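Local coordinates for protein glycosyl transferase (Staphylococcus aureus, PDB 5TZJ) that belongs to the family 2 glycosyl transferases, pairing that domain with a TarS-type linker domain, and holds uridine-diphosphate-N-acetylglucosamine in its pocket, at residues E172-A176 with M211-V216. Residues are numbered along the deposited sequence; the frame is centred on the assembly and turned at random.
Sequences ELKSA and MSSAYV. With UD1 (uridine-diphosphate-N-acetylglucosamine), chain C.
O2B, on the beta phosphate of uridine-diphosphate-N-acetylglucosamine, is gripped twice by S212: the hydroxyl OG reaches it at 2.6 Å, and the backbone N donates at 2.9 Å with a nearly straight N-H...O angle of 164°. One residue earlier, M211 N gives its better bond to O1A of the alpha phosphate (2.9 Å, 159°) and a weak, bent one to the bridging O3A. At the start of the 3-10 turn 211-213 the main bonds of the two successive amides thus go one to each phosphate, an orientation that would probably favour the negative charge there. The turn is closed by A214 N bonding to M211 O.

Behind it packs the loop 172-176, which leads into helix 177-188. The M211 side chain bridges ligand and loop: CG lies close to the phosphate oxygens, SD comes 3.6 Å from C5 of the uracil, and bends at chi2 and chi3 (chi3 -98°) carry CE back onto K174. There the methyl sits 3.2 Å from K174 O, a buried carbonyl without a hydrogen-bond partner, and is tightly packed at 3.5 Å against K174 CD, the two side chains crossing roughly at right angles.

In this family 2 glycosyl transferase both loops contribute to the ligand pocket, with K174 to A176 from one and M211 and S212 from the other; D40, D91 and H210 also hydrogen-bond the ligand. S175 turns CB toward the turn, 3.8 Å from S212 CA, while its CA approaches the sugar O6'. Farther from the ligand, L173 CD1 meets V216 CG2 obliquely at 3.8 Å, and L173 also touches V224 of helix 218-233.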
loop_
_atom_site.group_PDB
_atom_site.type_symbol
_atom_site.label_atom_id
_atom_site.label_comp_id
_atom_site.label_asym_id
_atom_site.label_seq_id
_atom_site.Cartn_x
_atom_site.Cartn_y
_atom_site.Cartn_z
ATOM N N GLU A 172 -1.624 14.179 6.749
ATOM C CA GLU A 172 -0.827 15.205 6.028
ATOM C C GLU A 172 0.266 14.592 5.138
ATOM O O GLU A 172 1.404 15.056 5.105
ATOM C CB GLU A 172 -0.216 16.216 6.999
ATOM C CG GLU A 172 -1.114 17.408 7.252
ATOM C CD GLU A 172 -0.558 18.379 8.271
ATOM O OE1 GLU A 172 -1.349 19.169 8.848
ATOM O OE2 GLU A 172 0.675 18.361 8.486
ATOM N N LEU A 173 -0.079 13.550 4.394
ATOM C CA LEU A 173 0.896 12.832 3.581
ATOM C C LEU A 173 0.198 12.438 2.289
ATOM O O LEU A 173 -0.840 11.744 2.312
ATOM C CB LEU A 173 1.432 11.615 4.348
ATOM C CG LEU A 173 2.242 10.664 3.519
ATOM C CD1 LEU A 173 3.572 11.337 3.176
ATOM C CD2 LEU A 173 2.416 9.356 4.306
ATOM N N LYS A 174 0.744 12.915 1.165
ATOM C CA LYS A 174 0.038 12.766 -0.104
ATOM C C LYS A 174 -0.115 11.296 -0.502
ATOM O O LYS A 174 -1.149 10.914 -1.072
ATOM C CB LYS A 174 0.735 13.559 -1.216
ATOM C CG LYS A 174 0.863 15.063 -0.952
ATOM C CD LYS A 174 -0.348 15.838 -1.428
ATOM C CE LYS A 174 -0.205 17.308 -1.106
ATOM N NZ LYS A 174 -1.347 18.105 -1.649
ATOM N N SER A 175 0.884 10.457 -0.204
ATOM C CA SER A 175 0.877 9.057 -0.646
ATOM C C SER A 175 1.869 8.229 0.185
ATOM O O SER A 175 2.684 8.763 0.949
ATOM C CB SER A 175 1.208 8.937 -2.150
ATOM O OG SER A 175 2.549 9.371 -2.448
ATOM N N ALA A 176 1.816 6.907 -0.018
ATOM C CA ALA A 176 2.475 5.873 0.779
ATOM C C ALA A 176 1.895 5.743 2.190
ATOM O O ALA A 176 2.305 4.837 2.930
ATOM C CB ALA A 176 3.998 6.067 0.868
ATOM N N MET A 211 -3.306 11.177 -6.110
ATOM C CA MET A 211 -2.391 11.296 -4.973
ATOM C C MET A 211 -1.096 10.526 -5.198
ATOM O O MET A 211 0.001 11.060 -4.991
ATOM C CB MET A 211 -3.066 10.817 -3.685
ATOM C CG MET A 211 -4.077 11.810 -3.172
ATOM S SD MET A 211 -3.361 13.456 -3.134
ATOM C CE MET A 211 -2.909 13.520 -1.442
ATOM N N SER A 212 -1.198 9.276 -5.647
ATOM C CA SER A 212 0.032 8.497 -5.720
ATOM C C SER A 212 1.022 9.019 -6.771
ATOM O O SER A 212 2.105 8.442 -6.891
ATOM C CB SER A 212 -0.292 7.022 -5.950
ATOM O OG SER A 212 -1.064 6.848 -7.111
ATOM N N SER A 213 0.722 10.116 -7.476
ATOM C CA SER A 213 1.701 10.801 -8.314
ATOM C C SER A 213 2.028 12.222 -7.831
ATOM O O SER A 213 2.770 12.942 -8.513
ATOM C CB SER A 213 1.219 10.830 -9.773
ATOM O OG SER A 213 0.304 11.890 -10.022
ATOM N N ALA A 214 1.509 12.644 -6.674
ATOM C CA ALA A 214 1.787 13.971 -6.126
ATOM C C ALA A 214 3.159 13.994 -5.436
ATOM O O ALA A 214 3.708 12.956 -5.071
ATOM C CB ALA A 214 0.684 14.382 -5.142
ATOM N N TYR A 215 3.721 15.192 -5.252
ATOM C CA TYR A 215 5.059 15.259 -4.670
ATOM C C TYR A 215 5.015 14.961 -3.174
ATOM O O TYR A 215 4.172 15.493 -2.445
ATOM C CB TYR A 215 5.713 16.623 -4.900
ATOM C CG TYR A 215 7.085 16.751 -4.230
ATOM C CD1 TYR A 215 8.211 16.132 -4.771
ATOM C CD2 TYR A 215 7.249 17.486 -3.047
ATOM C CE1 TYR A 215 9.453 16.237 -4.158
ATOM C CE2 TYR A 215 8.500 17.598 -2.424
ATOM C CZ TYR A 215 9.589 16.966 -2.984
ATOM O OH TYR A 215 10.827 17.070 -2.384
ATOM N N VAL A 216 5.905 14.080 -2.726
ATOM C CA VAL A 216 6.229 13.891 -1.315
ATOM C C VAL A 216 7.750 13.861 -1.214
ATOM O O VAL A 216 8.411 13.155 -1.985
ATOM C CB VAL A 216 5.601 12.606 -0.745
ATOM C CG1 VAL A 216 5.866 11.439 -1.662
ATOM C CG2 VAL A 216 6.154 12.303 0.626
HETATM C "C1'" UD1 C . -3.929 5.371 -4.881
HETATM C "C2'" UD1 C . -4.534 4.381 -3.892
HETATM C "C3'" UD1 C . -5.219 5.192 -2.844
HETATM C "C4'" UD1 C . -4.143 5.826 -2.034
HETATM C "C5'" UD1 C . -3.485 6.900 -2.903
HETATM C "C6'" UD1 C . -2.360 7.564 -2.164
HETATM C "C7'" UD1 C . -4.944 2.214 -5.092
HETATM C "C8'" UD1 C . -3.464 1.905 -4.952
HETATM N "N2'" UD1 C . -5.473 3.454 -4.581
HETATM O "O1'" UD1 C . -4.991 6.020 -5.476
HETATM O "O3'" UD1 C . -6.147 4.401 -2.048
HETATM O "O4'" UD1 C . -4.689 6.380 -0.853
HETATM O "O5'" UD1 C . -2.968 6.294 -4.162
HETATM O "O6'" UD1 C . -1.590 6.592 -1.499
HETATM O "O7'" UD1 C . -5.675 1.466 -5.636
HETATM N N1 UD1 C . -8.364 12.539 -1.247
HETATM C C2 UD1 C . -8.665 13.271 0.016
HETATM N N3 UD1 C . -7.916 14.518 0.370
HETATM C C4 UD1 C . -6.878 14.993 -0.540
HETATM C C5 UD1 C . -6.561 14.238 -1.796
HETATM C C6 UD1 C . -7.313 13.007 -2.135
HETATM O O2 UD1 C . -9.502 12.868 0.731
HETATM O O4 UD1 C . -6.284 15.983 -0.261
HETATM C C1B UD1 C . -9.070 11.313 -1.520
HETATM C C2B UD1 C . -9.608 11.162 -3.047
HETATM O "O2'" UD1 C . -10.889 11.895 -3.180
HETATM C C3B UD1 C . -9.694 9.845 -3.231
HETATM C C4B UD1 C . -8.604 9.219 -2.336
HETATM O O4B UD1 C . -8.204 10.319 -1.336
HETATM O O3B UD1 C . -11.000 9.297 -2.717
HETATM C C5B UD1 C . -7.421 8.820 -3.024
HETATM O O5B UD1 C . -6.857 9.926 -3.676
HETATM P PA UD1 C . -6.515 9.735 -5.278
HETATM O O1A UD1 C . -6.209 11.070 -5.906
HETATM O O2A UD1 C . -7.671 9.039 -5.973
HETATM O O3A UD1 C . -5.187 8.726 -5.270
HETATM P PB UD1 C . -4.860 7.459 -6.282
HETATM O O1B UD1 C . -5.771 7.385 -7.487
HETATM O O2B UD1 C . -3.454 7.823 -6.731
#